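Local coordinates for T9SS C-terminal target domain-containing protein (Bacteroides cellulosilyticus, PDB 5JVK) that probably hydrolyses O-glycosidic bonds as an endo-acting family 39 glycoside hydrolase of a gut bacterium, at residues A[356-361]-A[493-498]; A[461-466]-A[476-481]; A[466-471]-A[485-490]. All blocks are in the same frame, centred on the assembly; numbering follows the deposited sequence.

Contact 1. Residues A[356-361]-A[493-498]; sequences YLARTY and PQYLVV
P493 sets its ring against A358 and R359 on helix 350-366, and the three side chains meet through carbon alone. The ring leads with CG. From there it is 4.0 Å to A358 CB, which points from the helix toward the proline. On the R359 side the fit is a little closer, with P493 CG 3.7 Å from R359 CG, and here the ring and the arginine chain run across each other at about a right angle. Y495, two residues on in strand 494-498, also takes part: its ring reaches back toward the helix and its OH ends 4.0 Å from A358 CB, a packing distance and not a polar bond.

R359 touches the proline with its aliphatic stem, while its charged head is busy elsewhere. The chain bends at chi3 (64°), which turns one face of the guanidinium to the edge of the Y356 ring, three residues earlier; Y356 CE1 sits 3.8 Å above the guanidinium plane, toward its rim. NH2 makes a salt bridge to D297 and NH1 a hydrogen bond to I491 O, just ahead of the proline.

The helix lies between the seventh and eighth strands of the (beta/alpha)8 barrel, and the strand belongs to the C-terminal beta-sandwich, so this is domain-to-domain packing. W446 and T444 of strand 439-447 also touch P493. No polar bond crosses between the two segments, whose contact is hydrocarbon packing plus one hydroxyl resting on a methyl. The polar grip lies just beside it: R359 ties a barrel loop, through D297, to the sandwich loop that carries I491, and NH1, NH2 and NE of its buried guanidinium all have partners.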
ATOM      1  N   TYR A 356      -2.447  -3.400  11.133  1.00 15.92           N
ATOM      2  CA  TYR A 356      -2.713  -4.400  10.095  1.00 16.15           C
ATOM      3  C   TYR A 356      -1.938  -4.143   8.806  1.00 16.19           C
ATOM      4  O   TYR A 356      -1.628  -5.089   8.081  1.00 16.10           O
ATOM      5  CB  TYR A 356      -4.218  -4.514   9.805  1.00 16.32           C
ATOM      6  CG  TYR A 356      -5.089  -4.935  10.988  1.00 16.58           C
ATOM      7  CD1 TYR A 356      -4.544  -5.511  12.149  1.00 16.71           C
ATOM      8  CD2 TYR A 356      -6.473  -4.784  10.932  1.00 16.70           C
ATOM      9  CE1 TYR A 356      -5.352  -5.892  13.210  1.00 16.73           C
ATOM     10  CE2 TYR A 356      -7.285  -5.171  11.991  1.00 16.80           C
ATOM     11  CZ  TYR A 356      -6.718  -5.722  13.127  1.00 16.77           C
ATOM     12  OH  TYR A 356      -7.513  -6.107  14.183  1.00 16.88           O
ATOM     13  N   LEU A 357      -1.624  -2.877   8.523  1.00 16.33           N
ATOM     14  CA  LEU A 357      -0.763  -2.536   7.387  1.00 16.40           C
ATOM     15  C   LEU A 357       0.635  -3.123   7.573  1.00 16.29           C
ATOM     16  O   LEU A 357       1.143  -3.803   6.686  1.00 16.39           O
ATOM     17  CB  LEU A 357      -0.674  -1.018   7.199  1.00 16.51           C
ATOM     18  CG  LEU A 357       0.051  -0.509   5.939  1.00 16.56           C
ATOM     19  CD1 LEU A 357      -0.572   0.794   5.461  1.00 16.68           C
ATOM     20  CD2 LEU A 357       1.552  -0.322   6.142  1.00 16.45           C
ATOM     21  N   ALA A 358       1.246  -2.854   8.723  1.00 16.17           N
ATOM     22  CA  ALA A 358       2.579  -3.377   9.034  1.00 16.14           C
ATOM     23  C   ALA A 358       2.587  -4.898   9.027  1.00 16.20           C
ATOM     24  O   ALA A 358       3.489  -5.516   8.458  1.00 16.41           O
ATOM     25  CB  ALA A 358       3.051  -2.864  10.385  1.00 16.18           C
ATOM     26  N   ARG A 359       1.572  -5.487   9.654  1.00 16.02           N
ATOM     27  CA  ARG A 359       1.434  -6.940   9.731  1.00 15.92           C
ATOM     28  C   ARG A 359       1.226  -7.604   8.370  1.00 16.03           C
ATOM     29  O   ARG A 359       1.749  -8.696   8.133  1.00 15.93           O
ATOM     30  CB  ARG A 359       0.325  -7.324  10.726  1.00 15.83           C
ATOM     31  CG  ARG A 359       0.829  -7.279  12.156  1.00 15.79           C
ATOM     32  CD  ARG A 359      -0.226  -7.005  13.211  1.00 15.72           C
ATOM     33  NE  ARG A 359      -1.250  -8.038  13.316  1.00 15.62           N
ATOM     34  CZ  ARG A 359      -2.158  -8.109  14.291  1.00 15.63           C
ATOM     35  NH1 ARG A 359      -2.185  -7.214  15.281  1.00 15.67           N
ATOM     36  NH2 ARG A 359      -3.050  -9.092  14.287  1.00 15.70           N
ATOM     37  N   THR A 360       0.489  -6.941   7.478  1.00 16.22           N
ATOM     38  CA  THR A 360       0.320  -7.420   6.097  1.00 16.44           C
ATOM     39  C   THR A 360       1.661  -7.579   5.380  1.00 16.54           C
ATOM     40  O   THR A 360       1.939  -8.633   4.810  1.00 16.45           O
ATOM     41  CB  THR A 360      -0.590  -6.482   5.267  1.00 16.36           C
ATOM     42  OG1 THR A 360      -1.914  -6.516   5.801  1.00 16.14           O
ATOM     43  CG2 THR A 360      -0.642  -6.895   3.794  1.00 16.39           C
ATOM     44  N   TYR A 361       2.484  -6.536   5.413  1.00 16.73           N
ATOM     45  CA  TYR A 361       3.765  -6.557   4.700  1.00 17.08           C
ATOM     46  C   TYR A 361       4.805  -7.454   5.377  1.00 17.33           C
ATOM     47  O   TYR A 361       5.621  -8.078   4.694  1.00 17.36           O
ATOM     48  CB  TYR A 361       4.294  -5.135   4.486  1.00 17.00           C
ATOM     49  CG  TYR A 361       3.462  -4.359   3.490  1.00 17.05           C
ATOM     50  CD1 TYR A 361       3.424  -4.738   2.152  1.00 17.23           C
ATOM     51  CD2 TYR A 361       2.700  -3.258   3.880  1.00 17.25           C
ATOM     52  CE1 TYR A 361       2.662  -4.043   1.229  1.00 17.33           C
ATOM     53  CE2 TYR A 361       1.930  -2.553   2.962  1.00 17.38           C
ATOM     54  CZ  TYR A 361       1.917  -2.951   1.634  1.00 17.45           C
ATOM     55  OH  TYR A 361       1.164  -2.270   0.708  1.00 17.63           O
ATOM     56  N   PRO A 493       3.231  -3.966  15.565  1.00 19.06           N
ATOM     57  CA  PRO A 493       4.529  -4.635  15.673  1.00 19.35           C
ATOM     58  C   PRO A 493       5.654  -3.747  16.196  1.00 19.79           C
ATOM     59  O   PRO A 493       5.693  -2.550  15.899  1.00 19.90           O
ATOM     60  CB  PRO A 493       4.830  -5.062  14.231  1.00 19.29           C
ATOM     61  CG  PRO A 493       3.500  -5.161  13.583  1.00 19.14           C
ATOM     62  CD  PRO A 493       2.686  -4.065  14.196  1.00 19.07           C
ATOM     63  N   GLN A 494       6.543  -4.349  16.984  1.00 20.12           N
ATOM     64  CA  GLN A 494       7.798  -3.724  17.383  1.00 20.52           C
ATOM     65  C   GLN A 494       8.934  -4.556  16.813  1.00 21.01           C
ATOM     66  O   GLN A 494       8.723  -5.691  16.383  1.00 21.33           O
ATOM     67  CB  GLN A 494       7.900  -3.602  18.907  1.00 20.57           C
ATOM     68  CG  GLN A 494       8.090  -4.911  19.660  1.00 20.68           C
ATOM     69  CD  GLN A 494       7.790  -4.771  21.136  1.00 20.76           C
ATOM     70  OE1 GLN A 494       8.695  -4.803  21.965  1.00 21.10           O
ATOM     71  NE2 GLN A 494       6.514  -4.605  21.471  1.00 20.59           N
ATOM     72  N   TYR A 495      10.136  -3.987  16.823  1.00 21.50           N
ATOM     73  CA  TYR A 495      11.268  -4.531  16.086  1.00 21.87           C
ATOM     74  C   TYR A 495      12.555  -4.518  16.914  1.00 22.68           C
ATOM     75  O   TYR A 495      12.859  -3.524  17.575  1.00 22.59           O
ATOM     76  CB  TYR A 495      11.485  -3.716  14.808  1.00 21.89           C
ATOM     77  CG  TYR A 495      10.230  -3.464  13.999  1.00 21.50           C
ATOM     78  CD1 TYR A 495       9.782  -4.392  13.063  1.00 21.46           C
ATOM     79  CD2 TYR A 495       9.489  -2.296  14.174  1.00 21.43           C
ATOM     80  CE1 TYR A 495       8.633  -4.163  12.318  1.00 21.58           C
ATOM     81  CE2 TYR A 495       8.342  -2.055  13.434  1.00 21.54           C
ATOM     82  CZ  TYR A 495       7.915  -2.993  12.509  1.00 21.67           C
ATOM     83  OH  TYR A 495       6.776  -2.759  11.777  1.00 22.11           O
ATOM     84  N   LEU A 496      13.299  -5.626  16.866  1.00 23.41           N
ATOM     85  CA  LEU A 496      14.632  -5.725  17.460  1.00 24.16           C
ATOM     86  C   LEU A 496      15.676  -5.749  16.347  1.00 24.89           C
ATOM     87  O   LEU A 496      15.867  -6.776  15.700  1.00 24.41           O
ATOM     88  CB  LEU A 496      14.756  -6.990  18.312  1.00 24.36           C
ATOM     89  CG  LEU A 496      14.014  -7.017  19.650  1.00 24.57           C
ATOM     90  CD1 LEU A 496      13.907  -8.444  20.168  1.00 24.76           C
ATOM     91  CD2 LEU A 496      14.705  -6.129  20.675  1.00 24.64           C
ATOM     92  N   VAL A 497      16.346  -4.621  16.138  1.00 26.40           N
ATOM     93  CA  VAL A 497      17.342  -4.474  15.071  1.00 28.07           C
ATOM     94  C   VAL A 497      18.710  -4.970  15.547  1.00 29.64           C
ATOM     95  O   VAL A 497      19.057  -4.794  16.712  1.00 29.45           O
ATOM     96  CB  VAL A 497      17.444  -3.002  14.613  1.00 28.31           C
ATOM     97  CG1 VAL A 497      18.466  -2.840  13.488  1.00 28.59           C
ATOM     98  CG2 VAL A 497      16.076  -2.495  14.172  1.00 28.22           C
ATOM     99  N   VAL A 498      19.476  -5.582  14.641  1.00 32.07           N
ATOM    100  CA  VAL A 498      20.823  -6.089  14.942  1.00 34.62           C
ATOM    101  C   VAL A 498      21.885  -5.022  14.632  1.00 37.42           C
ATOM    102  O   VAL A 498      21.828  -4.370  13.588  1.00 36.73           O
ATOM    103  CB  VAL A 498      21.123  -7.391  14.161  1.00 34.44           C
ATOM    104  CG1 VAL A 498      22.555  -7.866  14.403  1.00 34.37           C
ATOM    105  CG2 VAL A 498      20.126  -8.480  14.551  1.00 34.11           C
TER

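Contact 2. Residues A[461-466]-A[476-481]; sequences TDVDKL and MPLTVD
V463 and L478 carry this contact, with V480 and L466 adding to it, and nearly all of it is aliphatic packing. The closest side-chain pair is V463 CG1 with L478 CD1, 3.7 Å apart; the two residues come from facing loops, and their side chains lie alongside, pointing opposite ways. The leucine is extended, with CD1 anti to CA (chi2 167°), which carries this methyl out to the valine. V463 CG1 has a second neighbour in V480 CG2, at 3.9 Å, the two valines meeting at a slant. L478 and V480 lie two residues apart on the same side of an extended backbone, so one methyl of V463 serves both. L466 contributes its root instead of its tip: L466 CB is 4.0 Å from L478 CD1.

A second kind of approach is methyl to carbonyl. L478 CD1 comes to 3.6 Å from V463 O, so this methyl nestles against the short 3-10 turn itself as well as against its valine.

Hydrogen bonds act within 461-466 and not across the gap. K465 N donates to D462 O at 3.2 Å, and L466 N to V463 O at 3.3 Å. These two bonds close the turn and present V463 CG1 and V463 O together to the leucine.

The loops lie at one end of the C-terminal beta-sandwich. The first leads from strand 453-458 into strand 466-469; the second leaves the short edge strand 475-476 for strand 484-489. Inward, L478 also packs on L496 and L468, while T479 pairs through its backbone with V486 and D481 forms a salt bridge with R456. V463 and L478 thus extend the apolar interior of the sandwich outward between its connecting loops.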
ATOM      1  N   THR A 461      20.563 -12.699  19.769  1.00 55.18           N
ATOM      2  CA  THR A 461      21.872 -12.068  19.625  1.00 55.29           C
ATOM      3  C   THR A 461      22.242 -11.521  21.009  1.00 54.38           C
ATOM      4  O   THR A 461      21.394 -11.486  21.911  1.00 53.55           O
ATOM      5  CB  THR A 461      21.812 -10.914  18.593  1.00 56.57           C
ATOM      6  OG1 THR A 461      20.954 -11.278  17.499  1.00 56.51           O
ATOM      7  CG2 THR A 461      23.199 -10.568  18.047  1.00 57.43           C
ATOM      8  N   ASP A 462      23.497 -11.108  21.189  1.00 53.14           N
ATOM      9  CA  ASP A 462      23.915 -10.431  22.428  1.00 52.40           C
ATOM     10  C   ASP A 462      23.149  -9.122  22.631  1.00 49.74           C
ATOM     11  O   ASP A 462      22.736  -8.472  21.667  1.00 48.98           O
ATOM     12  CB  ASP A 462      25.425 -10.150  22.435  1.00 53.60           C
ATOM     13  CG  ASP A 462      26.267 -11.420  22.453  1.00 55.17           C
ATOM     14  OD1 ASP A 462      25.826 -12.445  23.022  1.00 56.93           O
ATOM     15  OD2 ASP A 462      27.384 -11.387  21.895  1.00 56.16           O
ATOM     16  N   VAL A 463      22.982  -8.743  23.893  1.00 47.76           N
ATOM     17  CA  VAL A 463      22.116  -7.622  24.273  1.00 46.96           C
ATOM     18  C   VAL A 463      22.680  -6.266  23.814  1.00 45.99           C
ATOM     19  O   VAL A 463      21.926  -5.392  23.381  1.00 44.56           O
ATOM     20  CB  VAL A 463      21.842  -7.633  25.798  1.00 46.79           C
ATOM     21  CG1 VAL A 463      21.079  -6.389  26.239  1.00 46.97           C
ATOM     22  CG2 VAL A 463      21.068  -8.891  26.181  1.00 47.07           C
ATOM     23  N   ASP A 464      23.999  -6.106  23.902  1.00 45.80           N
ATOM     24  CA  ASP A 464      24.680  -4.900  23.402  1.00 45.66           C
ATOM     25  C   ASP A 464      24.639  -4.725  21.872  1.00 44.67           C
ATOM     26  O   ASP A 464      24.910  -3.630  21.382  1.00 44.49           O
ATOM     27  CB  ASP A 464      26.134  -4.841  23.907  1.00 46.72           C
ATOM     28  CG  ASP A 464      27.010  -5.971  23.362  1.00 48.06           C
ATOM     29  OD1 ASP A 464      26.488  -7.076  23.087  1.00 48.82           O
ATOM     30  OD2 ASP A 464      28.232  -5.752  23.227  1.00 49.33           O
ATOM     31  N   LYS A 465      24.310  -5.790  21.131  1.00 44.11           N
ATOM     32  CA  LYS A 465      24.116  -5.723  19.671  1.00 43.44           C
ATOM     33  C   LYS A 465      22.642  -5.580  19.238  1.00 40.71           C
ATOM     34  O   LYS A 465      22.316  -5.849  18.080  1.00 39.82           O
ATOM     35  CB  LYS A 465      24.723  -6.965  19.003  1.00 45.25           C
ATOM     36  CG  LYS A 465      26.214  -7.143  19.240  1.00 47.68           C
ATOM     37  CD  LYS A 465      26.741  -8.376  18.520  1.00 49.70           C
ATOM     38  CE  LYS A 465      28.191  -8.663  18.892  1.00 50.98           C
ATOM     39  NZ  LYS A 465      28.672  -9.955  18.322  1.00 51.34           N
ATOM     40  N   LEU A 466      21.762  -5.139  20.142  1.00 38.62           N
ATOM     41  CA  LEU A 466      20.336  -5.003  19.839  1.00 37.42           C
ATOM     42  C   LEU A 466      19.795  -3.611  20.167  1.00 36.95           C
ATOM     43  O   LEU A 466      20.147  -3.023  21.192  1.00 36.78           O
ATOM     44  CB  LEU A 466      19.528  -6.064  20.596  1.00 37.10           C
ATOM     45  CG  LEU A 466      19.698  -7.518  20.138  1.00 36.71           C
ATOM     46  CD1 LEU A 466      19.019  -8.466  21.115  1.00 36.67           C
ATOM     47  CD2 LEU A 466      19.157  -7.731  18.731  1.00 36.47           C
ATOM     48  N   MET A 476      13.366   2.402  22.209  1.00 31.60           N
ATOM     49  CA  MET A 476      13.092   2.035  23.598  1.00 32.09           C
ATOM     50  C   MET A 476      14.292   1.273  24.158  1.00 31.09           C
ATOM     51  O   MET A 476      14.997   0.606  23.404  1.00 30.93           O
ATOM     52  CB  MET A 476      11.857   1.133  23.676  1.00 33.22           C
ATOM     53  CG  MET A 476      10.563   1.767  23.185  1.00 34.45           C
ATOM     54  SD  MET A 476       9.278   0.538  22.866  1.00 36.35           S
ATOM     55  CE  MET A 476       9.050  -0.165  24.500  1.00 37.03           C
ATOM     56  N   PRO A 477      14.528   1.359  25.480  1.00 29.96           N
ATOM     57  CA  PRO A 477      15.544   0.491  26.080  1.00 29.54           C
ATOM     58  C   PRO A 477      15.054  -0.957  26.178  1.00 28.81           C
ATOM     59  O   PRO A 477      13.849  -1.204  26.113  1.00 28.20           O
ATOM     60  CB  PRO A 477      15.741   1.095  27.473  1.00 29.66           C
ATOM     61  CG  PRO A 477      14.431   1.724  27.789  1.00 29.92           C
ATOM     62  CD  PRO A 477      13.902   2.242  26.482  1.00 29.88           C
ATOM     63  N   LEU A 478      15.988  -1.894  26.317  1.00 28.04           N
ATOM     64  CA  LEU A 478      15.659  -3.306  26.511  1.00 27.92           C
ATOM     65  C   LEU A 478      15.434  -3.597  27.994  1.00 27.50           C
ATOM     66  O   LEU A 478      16.037  -2.956  28.852  1.00 28.04           O
ATOM     67  CB  LEU A 478      16.787  -4.195  25.987  1.00 28.34           C
ATOM     68  CG  LEU A 478      17.112  -4.090  24.495  1.00 28.75           C
ATOM     69  CD1 LEU A 478      18.429  -4.779  24.182  1.00 28.98           C
ATOM     70  CD2 LEU A 478      16.000  -4.687  23.650  1.00 29.00           C
ATOM     71  N   THR A 479      14.558  -4.555  28.283  1.00 26.77           N
ATOM     72  CA  THR A 479      14.353  -5.058  29.637  1.00 26.65           C
ATOM     73  C   THR A 479      14.837  -6.504  29.669  1.00 27.42           C
ATOM     74  O   THR A 479      14.260  -7.364  29.005  1.00 27.45           O
ATOM     75  CB  THR A 479      12.874  -4.985  30.047  1.00 26.06           C
ATOM     76  OG1 THR A 479      12.431  -3.627  29.975  1.00 26.06           O
ATOM     77  CG2 THR A 479      12.665  -5.500  31.466  1.00 25.90           C
ATOM     78  N   VAL A 480      15.888  -6.762  30.444  1.00 28.53           N
ATOM     79  CA  VAL A 480      16.563  -8.060  30.449  1.00 29.98           C
ATOM     80  C   VAL A 480      16.332  -8.783  31.775  1.00 31.45           C
ATOM     81  O   VAL A 480      16.846  -8.362  32.813  1.00 32.18           O
ATOM     82  CB  VAL A 480      18.078  -7.894  30.202  1.00 29.91           C
ATOM     83  CG1 VAL A 480      18.752  -9.256  30.037  1.00 30.28           C
ATOM     84  CG2 VAL A 480      18.321  -7.016  28.981  1.00 29.54           C
ATOM     85  N   ASP A 481      15.555  -9.865  31.733  1.00 32.98           N
ATOM     86  CA  ASP A 481      15.284 -10.692  32.906  1.00 34.71           C
ATOM     87  C   ASP A 481      16.049 -12.011  32.796  1.00 35.88           C
ATOM     88  O   ASP A 481      15.534 -12.990  32.254  1.00 36.26           O
ATOM     89  CB  ASP A 481      13.777 -10.935  33.042  1.00 35.56           C
ATOM     90  CG  ASP A 481      13.421 -11.829  34.229  1.00 36.87           C
ATOM     91  OD1 ASP A 481      14.145 -11.814  35.251  1.00 37.65           O
ATOM     92  OD2 ASP A 481      12.405 -12.552  34.132  1.00 37.74           O
TER

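Contact 3. Residues A[466-471]-A[485-490]; sequences LRLIDW and LVLNLS
L466 and L485 face each other with their chains drawn out: in L485 the torsion chi2 (174°) sets CD1 anti to CA, and L466 holds the same extended form. Each therefore reaches across with its CD1 methyl, and L466 CD1 meets L485 CD1 at 3.9 Å, the two side chains slanting over one another.

The next pair along, L468 and L487, is built differently. L468 CG lies opposite the backbone N (chi1 -180°), but chi2 (60°) turns CD1 back beside CA, and it is this turned branch that faces the other strand. L487 answers with CD2, the branch that is not extended. L468 CD1 and L487 CD2 are 4.4 Å apart, a looser touch than the first, and the backbones here keep 9.6 Å between L468 CA and L487 CA.

That spacing, together with the absence of hydrogen bonds between the segments, marks two facing layers and not neighbouring strands. Strand 466-469 belongs to the six-stranded antiparallel sheet, strand 484-489 to the two-stranded one, and the two run in roughly the same direction, so that alternate residues pair in step: the first leucine with the first, the second with the second. L496 of strand 494-498 packs on both L468 and L485, and L487 also reaches A445 and V457. N488 OD1 bonds T454 OG1 of the partner strand 453-458, and N488 O takes a hydrogen bond from Q494 NE2, which reaches over from the six-stranded sheet.

What joins these strands is thus methyl against methyl, with no direction imposed by polar bonds. All four leucines are buried, and the contact is a piece of the hydrophobic core of a beta-sandwich, its strands held in line by backbone bonds to their own sheets.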
ATOM      1  N   LEU A 466      21.762  -5.139  20.142  1.00 38.62           N
ATOM      2  CA  LEU A 466      20.336  -5.003  19.839  1.00 37.42           C
ATOM      3  C   LEU A 466      19.795  -3.611  20.167  1.00 36.95           C
ATOM      4  O   LEU A 466      20.147  -3.023  21.192  1.00 36.78           O
ATOM      5  CB  LEU A 466      19.528  -6.064  20.596  1.00 37.10           C
ATOM      6  CG  LEU A 466      19.698  -7.518  20.138  1.00 36.71           C
ATOM      7  CD1 LEU A 466      19.019  -8.466  21.115  1.00 36.67           C
ATOM      8  CD2 LEU A 466      19.157  -7.731  18.731  1.00 36.47           C
ATOM      9  N   ARG A 467      18.951  -3.095  19.274  1.00 36.79           N
ATOM     10  CA  ARG A 467      18.151  -1.895  19.511  1.00 36.72           C
ATOM     11  C   ARG A 467      16.680  -2.266  19.388  1.00 34.55           C
ATOM     12  O   ARG A 467      16.311  -3.007  18.482  1.00 34.76           O
ATOM     13  CB  ARG A 467      18.471  -0.810  18.483  1.00 38.76           C
ATOM     14  CG  ARG A 467      19.678   0.060  18.802  1.00 41.04           C
ATOM     15  CD  ARG A 467      19.636   1.340  17.974  1.00 42.96           C
ATOM     16  NE  ARG A 467      19.540   1.056  16.537  1.00 45.05           N
ATOM     17  CZ  ARG A 467      19.034   1.871  15.607  1.00 46.96           C
ATOM     18  NH1 ARG A 467      18.543   3.075  15.918  1.00 48.11           N
ATOM     19  NH2 ARG A 467      19.009   1.474  14.333  1.00 46.74           N
ATOM     20  N   LEU A 468      15.848  -1.740  20.285  1.00 32.67           N
ATOM     21  CA  LEU A 468      14.403  -1.965  20.249  1.00 31.40           C
ATOM     22  C   LEU A 468      13.693  -0.747  19.670  1.00 30.48           C
ATOM     23  O   LEU A 468      13.799   0.347  20.220  1.00 30.09           O
ATOM     24  CB  LEU A 468      13.880  -2.254  21.654  1.00 31.42           C
ATOM     25  CG  LEU A 468      12.382  -2.523  21.824  1.00 31.65           C
ATOM     26  CD1 LEU A 468      11.944  -3.730  21.008  1.00 31.82           C
ATOM     27  CD2 LEU A 468      12.057  -2.721  23.295  1.00 31.47           C
ATOM     28  N   ILE A 469      12.971  -0.951  18.566  1.00 29.81           N
ATOM     29  CA  ILE A 469      12.190   0.094  17.895  1.00 29.31           C
ATOM     30  C   ILE A 469      10.717  -0.318  17.918  1.00 28.18           C
ATOM     31  O   ILE A 469      10.405  -1.486  17.688  1.00 28.16           O
ATOM     32  CB  ILE A 469      12.633   0.275  16.418  1.00 29.94           C
ATOM     33  CG1 ILE A 469      14.162   0.426  16.300  1.00 30.52           C
ATOM     34  CG2 ILE A 469      11.919   1.459  15.769  1.00 30.06           C
ATOM     35  CD1 ILE A 469      14.752   1.616  17.035  1.00 30.95           C
ATOM     36  N   ASP A 470       9.819   0.627  18.197  1.00 26.97           N
ATOM     37  CA  ASP A 470       8.369   0.356  18.165  1.00 26.26           C
ATOM     38  C   ASP A 470       7.799   0.616  16.755  1.00 25.20           C
ATOM     39  O   ASP A 470       8.545   0.952  15.836  1.00 24.70           O
ATOM     40  CB  ASP A 470       7.631   1.144  19.270  1.00 26.29           C
ATOM     41  CG  ASP A 470       7.536   2.645  18.995  1.00 26.86           C
ATOM     42  OD1 ASP A 470       8.162   3.145  18.036  1.00 26.93           O
ATOM     43  OD2 ASP A 470       6.824   3.336  19.754  1.00 27.52           O
ATOM     44  N   TRP A 471       6.482   0.476  16.599  1.00 24.32           N
ATOM     45  CA  TRP A 471       5.786   0.708  15.312  1.00 23.77           C
ATOM     46  C   TRP A 471       5.998   2.098  14.691  1.00 24.27           C
ATOM     47  O   TRP A 471       5.738   2.303  13.503  1.00 24.11           O
ATOM     48  CB  TRP A 471       4.278   0.509  15.499  1.00 22.90           C
ATOM     49  CG  TRP A 471       3.616   1.646  16.235  1.00 22.12           C
ATOM     50  CD1 TRP A 471       3.590   1.847  17.581  1.00 21.83           C
ATOM     51  CD2 TRP A 471       2.908   2.748  15.652  1.00 21.54           C
ATOM     52  NE1 TRP A 471       2.905   3.001  17.875  1.00 21.58           N
ATOM     53  CE2 TRP A 471       2.479   3.575  16.709  1.00 21.32           C
ATOM     54  CE3 TRP A 471       2.600   3.117  14.337  1.00 21.33           C
ATOM     55  CZ2 TRP A 471       1.747   4.747  16.494  1.00 21.21           C
ATOM     56  CZ3 TRP A 471       1.873   4.282  14.124  1.00 21.21           C
ATOM     57  CH2 TRP A 471       1.455   5.084  15.199  1.00 21.11           C
ATOM     58  N   LEU A 485      14.709 -11.296  26.994  1.00 28.34           N
ATOM     59  CA  LEU A 485      14.178  -9.973  26.698  1.00 26.84           C
ATOM     60  C   LEU A 485      12.691  -9.958  27.041  1.00 25.67           C
ATOM     61  O   LEU A 485      11.927 -10.752  26.494  1.00 24.84           O
ATOM     62  CB  LEU A 485      14.384  -9.623  25.224  1.00 26.70           C
ATOM     63  CG  LEU A 485      15.829  -9.670  24.724  1.00 26.95           C
ATOM     64  CD1 LEU A 485      15.877  -9.445  23.221  1.00 27.17           C
ATOM     65  CD2 LEU A 485      16.689  -8.646  25.447  1.00 27.21           C
ATOM     66  N   VAL A 486      12.294  -9.067  27.952  1.00 24.75           N
ATOM     67  CA  VAL A 486      10.890  -8.906  28.342  1.00 24.24           C
ATOM     68  C   VAL A 486      10.243  -7.933  27.363  1.00 23.81           C
ATOM     69  O   VAL A 486      10.559  -6.744  27.386  1.00 24.21           O
ATOM     70  CB  VAL A 486      10.740  -8.370  29.788  1.00 23.97           C
ATOM     71  CG1 VAL A 486       9.270  -8.295  30.189  1.00 23.81           C
ATOM     72  CG2 VAL A 486      11.518  -9.238  30.770  1.00 24.04           C
ATOM     73  N   LEU A 487       9.355  -8.444  26.508  1.00 23.30           N
ATOM     74  CA  LEU A 487       8.688  -7.645  25.472  1.00 22.98           C
ATOM     75  C   LEU A 487       7.215  -7.445  25.799  1.00 22.83           C
ATOM     76  O   LEU A 487       6.495  -8.416  26.029  1.00 22.80           O
ATOM     77  CB  LEU A 487       8.798  -8.332  24.109  1.00 22.90           C
ATOM     78  CG  LEU A 487      10.200  -8.597  23.562  1.00 23.05           C
ATOM     79  CD1 LEU A 487      10.107  -9.317  22.226  1.00 23.07           C
ATOM     80  CD2 LEU A 487      10.987  -7.305  23.418  1.00 23.16           C
ATOM     81  N   ASN A 488       6.778  -6.186  25.801  1.00 22.54           N
ATOM     82  CA  ASN A 488       5.379  -5.832  26.030  1.00 22.26           C
ATOM     83  C   ASN A 488       4.686  -5.684  24.685  1.00 21.44           C
ATOM     84  O   ASN A 488       4.715  -4.615  24.074  1.00 21.16           O
ATOM     85  CB  ASN A 488       5.282  -4.543  26.845  1.00 22.71           C
ATOM     86  CG  ASN A 488       5.854  -4.699  28.243  1.00 23.44           C
ATOM     87  OD1 ASN A 488       5.503  -5.633  28.966  1.00 23.50           O
ATOM     88  ND2 ASN A 488       6.747  -3.789  28.627  1.00 23.88           N
ATOM     89  N   LEU A 489       4.068  -6.772  24.234  1.00 20.64           N
ATOM     90  CA  LEU A 489       3.503  -6.848  22.893  1.00 20.04           C
ATOM     91  C   LEU A 489       2.167  -6.123  22.799  1.00 19.58           C
ATOM     92  O   LEU A 489       1.356  -6.162  23.729  1.00 19.50           O
ATOM     93  CB  LEU A 489       3.316  -8.308  22.464  1.00 20.05           C
ATOM     94  CG  LEU A 489       4.544  -9.224  22.488  1.00 20.27           C
ATOM     95  CD1 LEU A 489       4.170 -10.587  21.926  1.00 20.46           C
ATOM     96  CD2 LEU A 489       5.707  -8.631  21.707  1.00 20.35           C
ATOM     97  N   SER A 490       1.963  -5.457  21.665  1.00 19.07           N
ATOM     98  CA  SER A 490       0.669  -4.916  21.277  1.00 18.83           C
ATOM     99  C   SER A 490       0.312  -5.423  19.882  1.00 18.51           C
ATOM    100  O   SER A 490       1.089  -6.147  19.249  1.00 17.98           O
ATOM    101  CB  SER A 490       0.699  -3.381  21.294  1.00 18.87           C
ATOM    102  OG  SER A 490       1.463  -2.855  20.223  1.00 18.64           O
TER

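Overall arrangement
All three contacts meet at the C-terminal beta-sandwich, and strand 494-498 ties them together. Contact 1 joins the start of that strand to the barrel; its centre is about 10 Å from that of contact 3, inside the sandwich, and about 18 Å from that of contact 2, at the far end. Contacts 2 and 3 have centres about 9 Å apart and share L466. Backbone pairs link the set: Y495 N lies 2.7 Å from I469 O, a probable hydrogen bond, and M476 N lies 2.9 Å from L468 O, another. L496 CD2 also packs on L478 CD2 at 3.6 Å. The series runs from barrel helix through sandwich core to outer loops.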